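Local coordinates for hypothetical protein, IPT/TIG domain protein (Bacteroides ovatus, PDB 4HW6), which is of unknown function but, pairing an IPT/TIG domain with a six-bladed beta-propeller, probably serves as an auxiliary nutrient-binding protein, perhaps for carbohydrate, at residues 36-41 with 80-85; 48-53 with 67-72; 330-335 with 374-379; 356-361 with 365-370. All coordinates share one frame; numbering follows the deposited sequence.

Interaction 1: residues 36-41 with 80-85; sequences VVVYGR and GDVKVS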
loop_
_atom_site.group_PDB
_atom_site.type_symbol
_atom_site.label_atom_id
_atom_site.label_comp_id
_atom_site.label_asym_id
_atom_site.label_seq_id
_atom_site.Cartn_x
_atom_site.Cartn_y
_atom_site.Cartn_z
ATOM N N VAL A 36 26.354 2.254 19.061
ATOM C CA VAL A 36 26.806 3.596 18.749
ATOM C C VAL A 36 27.519 4.174 19.959
ATOM O O VAL A 36 26.972 4.173 21.066
ATOM C CB VAL A 36 25.631 4.507 18.394
ATOM C CG1 VAL A 36 26.132 5.884 18.015
ATOM C CG2 VAL A 36 24.807 3.898 17.267
ATOM N N VAL A 37 28.724 4.684 19.736
ATOM C CA VAL A 37 29.434 5.430 20.765
ATOM C C VAL A 37 29.151 6.911 20.555
ATOM O O VAL A 37 29.378 7.438 19.459
ATOM C CB VAL A 37 30.950 5.139 20.760
ATOM C CG1 VAL A 37 31.647 5.948 21.855
ATOM C CG2 VAL A 37 31.177 3.647 20.953
ATOM N N VAL A 38 28.622 7.565 21.590
ATOM C CA VAL A 38 28.344 9.001 21.544
ATOM C C VAL A 38 29.421 9.721 22.357
ATOM O O VAL A 38 29.760 9.274 23.457
ATOM C CB VAL A 38 26.914 9.284 22.066
ATOM C CG1 VAL A 38 26.612 10.779 22.046
ATOM C CG2 VAL A 38 25.896 8.482 21.241
ATOM N N TYR A 39 29.986 10.808 21.813
ATOM C CA TYR A 39 31.103 11.515 22.443
ATOM C C TYR A 39 30.647 12.923 22.789
ATOM O O TYR A 39 29.840 13.510 22.072
ATOM C CB TYR A 39 32.310 11.623 21.498
ATOM C CG TYR A 39 32.930 10.313 21.091
ATOM C CD1 TYR A 39 33.959 9.739 21.832
ATOM C CD2 TYR A 39 32.491 9.651 19.957
ATOM C CE1 TYR A 39 34.527 8.530 21.455
ATOM C CE2 TYR A 39 33.049 8.450 19.570
ATOM C CZ TYR A 39 34.067 7.890 20.316
ATOM O OH TYR A 39 34.598 6.681 19.895
ATOM N N GLY A 40 31.165 13.469 23.878
ATOM C CA GLY A 40 30.855 14.844 24.236
ATOM C C GLY A 40 31.329 15.187 25.625
ATOM O O GLY A 40 32.402 14.739 26.039
ATOM N N ARG A 41 30.547 15.996 26.338
ATOM C CA ARG A 41 30.920 16.406 27.697
ATOM C C ARG A 41 29.770 16.260 28.680
ATOM O O ARG A 41 28.622 16.542 28.344
ATOM C CB ARG A 41 31.391 17.876 27.748
ATOM C CG ARG A 41 32.388 18.308 26.678
ATOM C CD ARG A 41 33.616 18.962 27.294
ATOM N NE ARG A 41 34.546 17.941 27.785
ATOM C CZ ARG A 41 35.620 18.176 28.539
ATOM N NH1 ARG A 41 36.390 17.155 28.916
ATOM N NH2 ARG A 41 35.928 19.414 28.925
ATOM N N GLY A 80 16.611 10.952 13.433
ATOM C CA GLY A 80 18.050 10.894 13.591
ATOM C C GLY A 80 18.691 11.779 14.648
ATOM O O GLY A 80 19.876 11.649 14.877
ATOM N N ASP A 81 17.939 12.658 15.311
ATOM C CA ASP A 81 18.541 13.529 16.335
ATOM C C ASP A 81 19.057 12.676 17.494
ATOM O O ASP A 81 18.368 11.774 17.950
ATOM C CB ASP A 81 17.553 14.564 16.880
ATOM C CG ASP A 81 16.939 15.410 15.796
ATOM O OD1 ASP A 81 17.405 16.552 15.591
ATOM O OD2 ASP A 81 15.991 14.921 15.140
ATOM N N VAL A 82 20.268 12.972 17.951
ATOM C CA VAL A 82 20.900 12.239 19.036
ATOM C C VAL A 82 20.880 13.166 20.249
ATOM O O VAL A 82 21.522 14.222 20.242
ATOM C CB VAL A 82 22.332 11.834 18.651
ATOM C CG1 VAL A 82 23.078 11.223 19.834
ATOM C CG2 VAL A 82 22.311 10.884 17.455
ATOM N N LYS A 83 20.103 12.778 21.263
ATOM C CA LYS A 83 19.880 13.573 22.468
ATOM C C LYS A 83 20.318 12.767 23.687
ATOM O O LYS A 83 19.939 11.605 23.846
ATOM C CB LYS A 83 18.395 13.944 22.603
ATOM C CG LYS A 83 18.027 14.806 23.802
ATOM C CD LYS A 83 16.570 15.235 23.727
ATOM C CE LYS A 83 16.137 16.001 24.968
ATOM N NZ LYS A 83 14.724 16.476 24.894
ATOM N N VAL A 84 21.108 13.401 24.544
ATOM C CA VAL A 84 21.585 12.790 25.777
ATOM C C VAL A 84 21.097 13.639 26.937
ATOM O O VAL A 84 21.287 14.863 26.943
ATOM C CB VAL A 84 23.124 12.721 25.809
ATOM C CG1 VAL A 84 23.616 12.162 27.145
ATOM C CG2 VAL A 84 23.636 11.876 24.640
ATOM N N SER A 85 20.482 12.981 27.911
ATOM C CA SER A 85 19.950 13.629 29.103
ATOM C C SER A 85 20.494 12.959 30.354
ATOM O O SER A 85 20.721 11.740 30.371
ATOM C CB SER A 85 18.425 13.513 29.114
ATOM O OG SER A 85 17.845 14.176 27.998
#
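V38 meets V82 and V84 through methyl groups alone, an example of two strands that pack across a hydrophobic interior without sharing a backbone hydrogen bond. V38 and V82 come tip to tip: V38 CG2 lies 4.2 Å from V82 CG1, and the same V82 methyl stands equally far from V38 CG1. Toward V84 the approach is different, because the two side chains slide past each other in opposite directions, with V38 CG1 4.1 Å from V84 CG2. V38 CG1 is therefore shared by both valines. Its place follows from a chi1 of 179°, which sets this methyl opposite the backbone N and on the carbonyl side. On the facing strand, V82 CG1 leans toward its own carbonyl carbon and V84 CG2 toward its own N, so both methyls incline toward K83 and receive V38 between them, while K83 itself points away. The separations are those of relaxed van der Waals contact.

A second layer surrounds the three valines. V22 touches both V38 and V84, L69 does the same, and F25 and F103 lie against V82. Within the curled sheet of this immunoglobulin-like IPT/TIG domain, strand 35-41 runs between strands 21-30 and 68-72, whereas strand 82-87 is hydrogen-bonded between 50-54 and 93-98; the valines join these two parts across the buried interior.

Interaction 2: residues 48-53 with 67-72; sequences SKVKVT and ESLLCI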
loop_
_atom_site.group_PDB
_atom_site.type_symbol
_atom_site.label_atom_id
_atom_site.label_comp_id
_atom_site.label_asym_id
_atom_site.label_seq_id
_atom_site.Cartn_x
_atom_site.Cartn_y
_atom_site.Cartn_z
ATOM N N SER A 48 22.402 4.338 35.020
ATOM C CA SER A 48 20.984 4.461 35.384
ATOM C C SER A 48 20.466 5.908 35.331
ATOM O O SER A 48 19.258 6.129 35.279
ATOM C CB SER A 48 20.738 3.871 36.777
ATOM O OG SER A 48 21.539 4.511 37.753
ATOM N N LYS A 49 21.375 6.883 35.327
ATOM C CA LYS A 49 20.995 8.298 35.330
ATOM C C LYS A 49 21.091 8.986 33.964
ATOM O O LYS A 49 20.683 10.134 33.825
ATOM C CB LYS A 49 21.836 9.054 36.367
ATOM C CG LYS A 49 21.615 8.582 37.800
ATOM C CD LYS A 49 20.172 8.807 38.229
ATOM C CE LYS A 49 19.932 8.472 39.687
ATOM N NZ LYS A 49 18.473 8.541 39.980
ATOM N N VAL A 50 21.612 8.296 32.955
ATOM C CA VAL A 50 21.687 8.868 31.614
ATOM C C VAL A 50 20.623 8.248 30.708
ATOM O O VAL A 50 20.387 7.036 30.744
ATOM C CB VAL A 50 23.093 8.707 30.995
ATOM C CG1 VAL A 50 23.378 7.256 30.673
ATOM C CG2 VAL A 50 23.234 9.577 29.745
ATOM N N LYS A 51 19.975 9.103 29.924
ATOM C CA LYS A 51 18.976 8.691 28.951
ATOM C C LYS A 51 19.453 9.144 27.584
ATOM O O LYS A 51 19.953 10.270 27.431
ATOM C CB LYS A 51 17.626 9.344 29.269
ATOM C CG LYS A 51 17.032 8.976 30.627
ATOM C CD LYS A 51 16.076 7.793 30.537
ATOM C CE LYS A 51 15.164 7.701 31.757
ATOM N NZ LYS A 51 14.234 8.863 31.870
ATOM N N VAL A 52 19.323 8.266 26.593
ATOM C CA VAL A 52 19.663 8.592 25.223
ATOM C C VAL A 52 18.445 8.296 24.333
ATOM O O VAL A 52 17.810 7.263 24.483
ATOM C CB VAL A 52 20.881 7.772 24.730
ATOM C CG1 VAL A 52 21.208 8.102 23.278
ATOM C CG2 VAL A 52 22.100 8.063 25.603
ATOM N N THR A 53 18.113 9.222 23.440
ATOM C CA THR A 53 17.157 8.955 22.383
ATOM C C THR A 53 17.808 9.260 21.041
ATOM O O THR A 53 18.619 10.192 20.920
ATOM C CB THR A 53 15.856 9.776 22.544
ATOM O OG1 THR A 53 16.148 11.182 22.497
ATOM C CG2 THR A 53 15.172 9.437 23.856
ATOM N N GLU A 67 32.793 11.427 29.114
ATOM C CA GLU A 67 32.977 12.073 27.814
ATOM C C GLU A 67 32.583 11.154 26.662
ATOM O O GLU A 67 32.691 11.532 25.495
ATOM C CB GLU A 67 34.427 12.529 27.641
ATOM C CG GLU A 67 34.880 13.571 28.657
ATOM C CD GLU A 67 35.156 12.995 30.044
ATOM O OE1 GLU A 67 35.768 11.905 30.138
ATOM O OE2 GLU A 67 34.775 13.640 31.049
ATOM N N SER A 68 32.122 9.949 26.990
ATOM C CA SER A 68 31.510 9.068 26.004
ATOM C C SER A 68 30.466 8.170 26.654
ATOM O O SER A 68 30.426 8.014 27.872
ATOM C CB SER A 68 32.553 8.192 25.304
ATOM O OG SER A 68 33.121 7.267 26.216
ATOM N N LEU A 69 29.610 7.598 25.815
ATOM C CA LEU A 69 28.699 6.542 26.241
ATOM C C LEU A 69 28.503 5.602 25.061
ATOM O O LEU A 69 28.716 5.990 23.906
ATOM C CB LEU A 69 27.361 7.119 26.747
ATOM C CG LEU A 69 26.460 7.897 25.778
ATOM C CD1 LEU A 69 25.697 6.924 24.868
ATOM C CD2 LEU A 69 25.457 8.770 26.539
ATOM N N LEU A 70 28.159 4.357 25.376
ATOM C CA LEU A 70 27.852 3.338 24.397
ATOM C C LEU A 70 26.371 3.016 24.502
ATOM O O LEU A 70 25.871 2.717 25.595
ATOM C CB LEU A 70 28.674 2.075 24.671
ATOM C CG LEU A 70 28.453 0.846 23.775
ATOM C CD1 LEU A 70 28.892 1.128 22.347
ATOM C CD2 LEU A 70 29.192 -0.369 24.322
ATOM N N CYS A 71 25.668 3.071 23.373
ATOM C CA CYS A 71 24.249 2.756 23.356
ATOM C C CYS A 71 23.901 1.917 22.122
ATOM O O CYS A 71 24.759 1.661 21.262
ATOM C CB CYS A 71 23.413 4.045 23.431
ATOM S SG CYS A 71 23.471 5.015 21.917
ATOM N N ILE A 72 22.664 1.442 22.083
ATOM C CA ILE A 72 22.172 0.605 20.997
ATOM C C ILE A 72 21.093 1.355 20.235
ATOM O O ILE A 72 20.082 1.793 20.816
ATOM C CB ILE A 72 21.602 -0.720 21.549
ATOM C CG1 ILE A 72 22.696 -1.505 22.277
ATOM C CG2 ILE A 72 20.999 -1.585 20.443
ATOM C CD1 ILE A 72 22.173 -2.786 22.902
#
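L69 reaches across to V50 and V52, and its course shows how one branched side chain can serve several neighbours at once. The bond from CA to CB already heads toward strand 50-54. At CB the chain turns so that CG falls between the backbone N and the carbonyl carbon (chi1 63°), normally a crowded position for leucine, and from CG the two methyls diverge. L69 CD2 meets both valines, 3.6 Å from V52 CG2 and 4.0 Å from V50 CG2. L69 CD1 also meets V52 CG2, at 3.8 Å, so that this one valine methyl is touched by both leucine branches as the two side chains pass in opposite directions. V52 uses its other branch one step along, where CG1 lies 4.1 Å from C71 SG. V50 and L69 instead cross obliquely.

The axes of strand segments 50-53 and 68-72 come no nearer than 8.7 Å, and their N-to-C directions differ by 49°; the backbones are too far apart to pair. Strand 57-64 lies between them in the order of the sheet, and its V61 touches both V50 and V52. The sheet curls enough here for next-but-one strands to face each other over its concave side, within the beta-sandwich core of an IPT/TIG domain. V84 also lies against both V50 and L69.

Every group that meets here is a methyl or a sulfur, and no hydrogen bond or charge pair spans the two segments. Cohesion thus rests on dispersion and on exclusion of water, and specificity on the fit of the branches; the C71 sulfur behaves as one more apolar surface.

Interaction 3: residues 330-335 with 374-379; sequences TGARLW and GRVTTY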
loop_
_atom_site.group_PDB
_atom_site.type_symbol
_atom_site.label_atom_id
_atom_site.label_comp_id
_atom_site.label_asym_id
_atom_site.label_seq_id
_atom_site.Cartn_x
_atom_site.Cartn_y
_atom_site.Cartn_z
ATOM N N THR A 330 7.517 -2.425 -23.657
ATOM C CA THR A 330 7.052 -3.655 -24.289
ATOM C C THR A 330 8.130 -4.730 -24.390
ATOM O O THR A 330 7.887 -5.816 -24.934
ATOM C CB THR A 330 6.431 -3.365 -25.662
ATOM O OG1 THR A 330 7.421 -2.806 -26.540
ATOM C CG2 THR A 330 5.181 -2.437 -25.535
ATOM N N GLY A 331 9.320 -4.436 -23.857
ATOM C CA GLY A 331 10.337 -5.464 -23.630
ATOM C C GLY A 331 10.190 -6.195 -22.297
ATOM O O GLY A 331 10.791 -7.279 -22.081
ATOM N N ALA A 332 9.387 -5.628 -21.402
ATOM C CA ALA A 332 8.999 -6.301 -20.159
ATOM C C ALA A 332 7.938 -7.353 -20.462
ATOM O O ALA A 332 7.259 -7.284 -21.484
ATOM C CB ALA A 332 8.437 -5.316 -19.141
ATOM N N ARG A 333 7.839 -8.326 -19.568
ATOM C CA ARG A 333 6.745 -9.276 -19.546
ATOM C C ARG A 333 6.098 -9.264 -18.185
ATOM O O ARG A 333 6.804 -9.195 -17.155
ATOM C CB ARG A 333 7.214 -10.672 -19.889
ATOM C CG ARG A 333 7.854 -10.800 -21.266
ATOM C CD ARG A 333 6.803 -10.643 -22.358
ATOM N NE ARG A 333 7.371 -10.780 -23.689
ATOM C CZ ARG A 333 7.831 -9.784 -24.444
ATOM N NH1 ARG A 333 7.838 -8.528 -23.996
ATOM N NH2 ARG A 333 8.339 -10.074 -25.654
ATOM N N LEU A 334 4.764 -9.314 -18.200
ATOM C CA LEU A 334 3.939 -9.387 -17.011
ATOM C C LEU A 334 3.237 -10.727 -16.994
ATOM O O LEU A 334 3.192 -11.420 -18.022
ATOM C CB LEU A 334 2.894 -8.274 -17.001
ATOM C CG LEU A 334 3.380 -6.843 -17.234
ATOM C CD1 LEU A 334 2.241 -5.860 -17.026
ATOM C CD2 LEU A 334 4.583 -6.444 -16.414
ATOM N N TRP A 335 2.705 -11.086 -15.834
ATOM C CA TRP A 335 1.994 -12.344 -15.692
ATOM C C TRP A 335 0.833 -12.189 -14.714
ATOM O O TRP A 335 0.983 -12.275 -13.491
ATOM C CB TRP A 335 2.941 -13.486 -15.289
ATOM C CG TRP A 335 2.367 -14.867 -15.619
ATOM C CD1 TRP A 335 1.124 -15.152 -16.063
ATOM C CD2 TRP A 335 3.027 -16.122 -15.463
ATOM N NE1 TRP A 335 0.973 -16.502 -16.254
ATOM C CE2 TRP A 335 2.119 -17.123 -15.866
ATOM C CE3 TRP A 335 4.284 -16.499 -14.987
ATOM C CZ2 TRP A 335 2.434 -18.483 -15.826
ATOM C CZ3 TRP A 335 4.603 -17.849 -14.964
ATOM C CH2 TRP A 335 3.678 -18.820 -15.376
ATOM N N GLY A 374 8.056 4.187 -18.418
ATOM C CA GLY A 374 7.665 2.895 -18.899
ATOM C C GLY A 374 8.522 1.723 -18.443
ATOM O O GLY A 374 8.364 0.615 -18.954
ATOM N N ARG A 375 9.363 1.906 -17.446
ATOM C CA ARG A 375 10.202 0.801 -16.975
ATOM C C ARG A 375 9.476 -0.021 -15.934
ATOM O O ARG A 375 8.814 0.533 -15.073
ATOM C CB ARG A 375 11.515 1.295 -16.393
ATOM C CG ARG A 375 12.439 0.147 -15.992
ATOM C CD ARG A 375 13.851 0.581 -15.627
ATOM N NE ARG A 375 14.651 0.975 -16.791
ATOM C CZ ARG A 375 15.212 0.144 -17.688
ATOM N NH1 ARG A 375 15.078 -1.184 -17.621
ATOM N NH2 ARG A 375 15.906 0.663 -18.690
ATOM N N VAL A 376 9.583 -1.342 -16.042
ATOM C CA VAL A 376 8.954 -2.266 -15.104
ATOM C C VAL A 376 10.049 -2.895 -14.281
ATOM O O VAL A 376 10.980 -3.471 -14.848
ATOM C CB VAL A 376 8.193 -3.395 -15.819
ATOM C CG1 VAL A 376 7.621 -4.361 -14.776
ATOM C CG2 VAL A 376 7.094 -2.817 -16.706
ATOM N N THR A 377 9.956 -2.774 -12.952
ATOM C CA THR A 377 10.926 -3.412 -12.046
ATOM C C THR A 377 10.142 -4.201 -10.997
ATOM O O THR A 377 8.965 -3.930 -10.785
ATOM C CB THR A 377 11.812 -2.376 -11.349
ATOM O OG1 THR A 377 10.966 -1.493 -10.601
ATOM C CG2 THR A 377 12.646 -1.591 -12.377
ATOM N N THR A 378 10.754 -5.213 -10.412
ATOM C CA THR A 378 10.097 -6.005 -9.379
ATOM C C THR A 378 10.426 -5.443 -7.985
ATOM O O THR A 378 11.578 -5.254 -7.650
ATOM C CB THR A 378 10.455 -7.488 -9.537
ATOM O OG1 THR A 378 9.943 -7.928 -10.814
ATOM C CG2 THR A 378 9.818 -8.336 -8.394
ATOM N N TYR A 379 9.399 -5.100 -7.222
ATOM C CA TYR A 379 9.584 -4.522 -5.896
ATOM C C TYR A 379 9.689 -5.574 -4.789
ATOM O O TYR A 379 10.548 -5.436 -3.893
ATOM C CB TYR A 379 8.427 -3.578 -5.613
ATOM C CG TYR A 379 8.418 -2.833 -4.299
ATOM C CD1 TYR A 379 9.453 -1.942 -3.933
ATOM C CD2 TYR A 379 7.347 -2.962 -3.437
ATOM C CE1 TYR A 379 9.394 -1.226 -2.738
ATOM C CE2 TYR A 379 7.284 -2.259 -2.247
ATOM C CZ TYR A 379 8.300 -1.410 -1.893
ATOM O OH TYR A 379 8.194 -0.732 -0.699
#
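A chi1 of 177° at V376 spreads its two methyls along the loop 330-335, CG1 toward L334 and CG2 toward A332, so one valine serves two residues of the facing loop. In L334, chi1 (-51°) sets CG beside its own backbone N, and chi2 extends CD1, leaving CD2 as the turned-aside branch. L334 CD2 comes within 4.0 Å of V376 CG1 although the side chain does not set out directly toward the strand, and the two cross at a slant. A332 has only CB to offer, directed toward the strand and 3.7 Å from V376 CG2, close enough to touch the valine CB as well.

This is a propeller blade seen where its connecting loop lies over it. The loop leaves short strand 327-328 at one edge of the five-stranded antiparallel sheet and leads to strand 337-344 at the other, passing across V376 and then resting L334 on R368, F359 and D361. V376 pairs with G327 in the sheet, while the loop itself is bonded through R333 to V325 and L334 to G323.

R333, between the two contact residues, turns its side chain away from the strand and back onto its own loop. Its NH1 donates to T330 O and to A332 O, each at 2.9 Å. Both acceptors lie near the guanidinium plane, while NH1 sits above the plane of either carbonyl, so the two bonds bridge the carbonyls of T330 and A332 across the turn.

Interaction 4: residues 356-361 with 365-370; sequences DFYFCD and HTVRVL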
loop_
_atom_site.group_PDB
_atom_site.type_symbol
_atom_site.label_atom_id
_atom_site.label_comp_id
_atom_site.label_asym_id
_atom_site.label_seq_id
_atom_site.Cartn_x
_atom_site.Cartn_y
_atom_site.Cartn_z
ATOM N N ASP A 356 4.864 6.776 -9.113
ATOM C CA ASP A 356 5.088 5.448 -9.615
ATOM C C ASP A 356 3.768 4.666 -9.528
ATOM O O ASP A 356 2.888 5.006 -8.741
ATOM C CB ASP A 356 6.153 4.727 -8.786
ATOM C CG ASP A 356 7.574 5.048 -9.216
ATOM O OD1 ASP A 356 7.830 5.300 -10.409
ATOM O OD2 ASP A 356 8.479 5.008 -8.343
ATOM N N PHE A 357 3.643 3.623 -10.339
ATOM C CA PHE A 357 2.464 2.766 -10.373
ATOM C C PHE A 357 2.868 1.376 -9.845
ATOM O O PHE A 357 3.572 0.618 -10.531
ATOM C CB PHE A 357 1.913 2.685 -11.799
ATOM C CG PHE A 357 0.565 2.002 -11.903
ATOM C CD1 PHE A 357 -0.579 2.596 -11.338
ATOM C CD2 PHE A 357 0.426 0.804 -12.597
ATOM C CE1 PHE A 357 -1.826 1.988 -11.458
ATOM C CE2 PHE A 357 -0.817 0.209 -12.718
ATOM C CZ PHE A 357 -1.933 0.807 -12.154
ATOM N N TYR A 358 2.431 1.052 -8.625
ATOM C CA TYR A 358 2.700 -0.258 -8.011
ATOM C C TYR A 358 1.554 -1.184 -8.284
ATOM O O TYR A 358 0.394 -0.828 -8.074
ATOM C CB TYR A 358 2.875 -0.132 -6.493
ATOM C CG TYR A 358 4.164 0.525 -6.089
ATOM C CD1 TYR A 358 4.363 1.906 -6.217
ATOM C CD2 TYR A 358 5.181 -0.230 -5.523
ATOM C CE1 TYR A 358 5.554 2.490 -5.833
ATOM C CE2 TYR A 358 6.386 0.332 -5.173
ATOM C CZ TYR A 358 6.564 1.679 -5.311
ATOM O OH TYR A 358 7.760 2.168 -4.919
ATOM N N PHE A 359 1.856 -2.383 -8.760
ATOM C CA PHE A 359 0.832 -3.343 -9.046
ATOM C C PHE A 359 1.189 -4.752 -8.655
ATOM O O PHE A 359 2.371 -5.139 -8.595
ATOM C CB PHE A 359 0.404 -3.292 -10.530
ATOM C CG PHE A 359 1.484 -3.675 -11.510
ATOM C CD1 PHE A 359 2.452 -2.772 -11.915
ATOM C CD2 PHE A 359 1.525 -4.953 -12.050
ATOM C CE1 PHE A 359 3.449 -3.144 -12.814
ATOM C CE2 PHE A 359 2.507 -5.317 -12.958
ATOM C CZ PHE A 359 3.469 -4.419 -13.340
ATOM N N CYS A 360 0.136 -5.532 -8.379
ATOM C CA CYS A 360 0.309 -6.942 -8.084
ATOM C C CYS A 360 0.303 -7.749 -9.386
ATOM O O CYS A 360 -0.606 -7.620 -10.195
ATOM C CB CYS A 360 -0.816 -7.413 -7.183
ATOM S SG CYS A 360 -0.604 -6.748 -5.521
ATOM N N ASP A 361 1.349 -8.537 -9.585
ATOM C CA ASP A 361 1.495 -9.374 -10.769
ATOM C C ASP A 361 1.196 -10.765 -10.222
ATOM O O ASP A 361 2.065 -11.435 -9.692
ATOM C CB ASP A 361 2.909 -9.218 -11.325
ATOM C CG ASP A 361 3.015 -9.481 -12.835
ATOM O OD1 ASP A 361 2.108 -9.081 -13.611
ATOM O OD2 ASP A 361 4.051 -10.055 -13.245
ATOM N N HIS A 365 3.782 -13.802 -8.928
ATOM C CA HIS A 365 3.797 -13.736 -7.458
ATOM C C HIS A 365 4.639 -12.575 -6.933
ATOM O O HIS A 365 5.358 -12.699 -5.919
ATOM C CB HIS A 365 4.220 -15.069 -6.849
ATOM C CG HIS A 365 3.461 -16.234 -7.410
ATOM N ND1 HIS A 365 2.212 -16.596 -6.944
ATOM C CD2 HIS A 365 3.783 -17.127 -8.375
ATOM C CE1 HIS A 365 1.794 -17.653 -7.614
ATOM N NE2 HIS A 365 2.708 -17.974 -8.517
ATOM N N THR A 366 4.504 -11.423 -7.587
ATOM C CA THR A 366 5.275 -10.250 -7.231
ATOM C C THR A 366 4.426 -8.989 -7.112
ATOM O O THR A 366 3.297 -8.892 -7.638
ATOM C CB THR A 366 6.395 -9.990 -8.266
ATOM O OG1 THR A 366 5.816 -9.864 -9.577
ATOM C CG2 THR A 366 7.415 -11.123 -8.268
ATOM N N VAL A 367 4.990 -8.020 -6.414
ATOM C CA VAL A 367 4.583 -6.639 -6.507
ATOM C C VAL A 367 5.627 -5.960 -7.402
ATOM O O VAL A 367 6.840 -6.107 -7.179
ATOM C CB VAL A 367 4.518 -5.960 -5.125
ATOM C CG1 VAL A 367 4.136 -4.481 -5.274
ATOM C CG2 VAL A 367 3.506 -6.684 -4.204
ATOM N N ARG A 368 5.159 -5.257 -8.431
ATOM C CA ARG A 368 6.028 -4.661 -9.443
ATOM C C ARG A 368 5.743 -3.177 -9.526
ATOM O O ARG A 368 4.735 -2.708 -8.988
ATOM C CB ARG A 368 5.879 -5.390 -10.792
ATOM C CG ARG A 368 6.218 -6.870 -10.634
ATOM C CD ARG A 368 6.111 -7.706 -11.890
ATOM N NE ARG A 368 7.273 -7.516 -12.744
ATOM C CZ ARG A 368 7.349 -8.027 -13.967
ATOM N NH1 ARG A 368 6.357 -8.779 -14.426
ATOM N NH2 ARG A 368 8.403 -7.826 -14.719
ATOM N N VAL A 369 6.639 -2.440 -10.190
ATOM C CA VAL A 369 6.484 -0.998 -10.342
ATOM C C VAL A 369 6.630 -0.644 -11.791
ATOM O O VAL A 369 7.569 -1.114 -12.445
ATOM C CB VAL A 369 7.526 -0.230 -9.528
ATOM C CG1 VAL A 369 7.238 1.265 -9.589
ATOM C CG2 VAL A 369 7.526 -0.698 -8.092
ATOM N N LEU A 370 5.702 0.173 -12.287
ATOM C CA LEU A 370 5.797 0.783 -13.613
ATOM C C LEU A 370 6.084 2.267 -13.411
ATOM O O LEU A 370 5.293 2.983 -12.788
ATOM C CB LEU A 370 4.477 0.571 -14.362
ATOM C CG LEU A 370 4.339 1.258 -15.734
ATOM C CD1 LEU A 370 5.434 0.824 -16.710
ATOM C CD2 LEU A 370 2.959 0.942 -16.292
#
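V369 and Y358 lie side by side and point the same way, so that V369 CG2 comes over one face of the tyrosine ring, toward its rim, in a CH-pi contact 3.7 Å from the ring centroid. The valine's other methyl, CG1, rests 3.7 Å from D356 CB. On the opposite face of the hairpin, F359 leans over R368: with chi1 at 64° its ring swings across the neighbouring strand, and R368 CB sits over the ring face, 4.0 Å from the centroid. Beyond that point R368 bends at chi3 and passes D361. R368 NH1 reaches D361 OD2 at 2.9 Å as a salt bridge, lying above the carboxylate plane although the oxygen is close to the guanidinium plane; the two planes stand 56° apart.

Between these two faces runs a regular antiparallel ladder, with paired bonds at F357 and L370, F359 and R368, and D361 and T366. It ends in a G1 beta bulge, where H365 and T366 both face D361. The hairpin supplies two adjacent strands of a propeller blade.

The buried charges are well provided for. R368 forms a second salt bridge, from NH2 to D326, while D361 OD2 also bonds S364 OG and D361 OD1 takes W335 N. Such shared ion pairing would probably favour the charged forms of both residues, while the F359 face packs on R368 CB, the start of the arginine's aliphatic chain.

Overall arrangement
The four contacts fall into two pairs, one in each domain. Interactions 1 and 2, with centres about 7 Å apart, share the IPT/TIG sheet and its interior: S85 O and K51 N lie 2.8 Å apart, as do V36 N and C71 O, so each strand of one contact is paired with a strand of the other. Interactions 3 and 4, centres about 9 Å apart, belong to one propeller blade, where R368 NH1 reaches R333 O at 2.8 Å and joins loop to hairpin. Between the pairs nothing touches; interactions 1 and 3 have centres about 45 Å apart and nearest atoms about 20 Å apart, consistent with two separately folded domains.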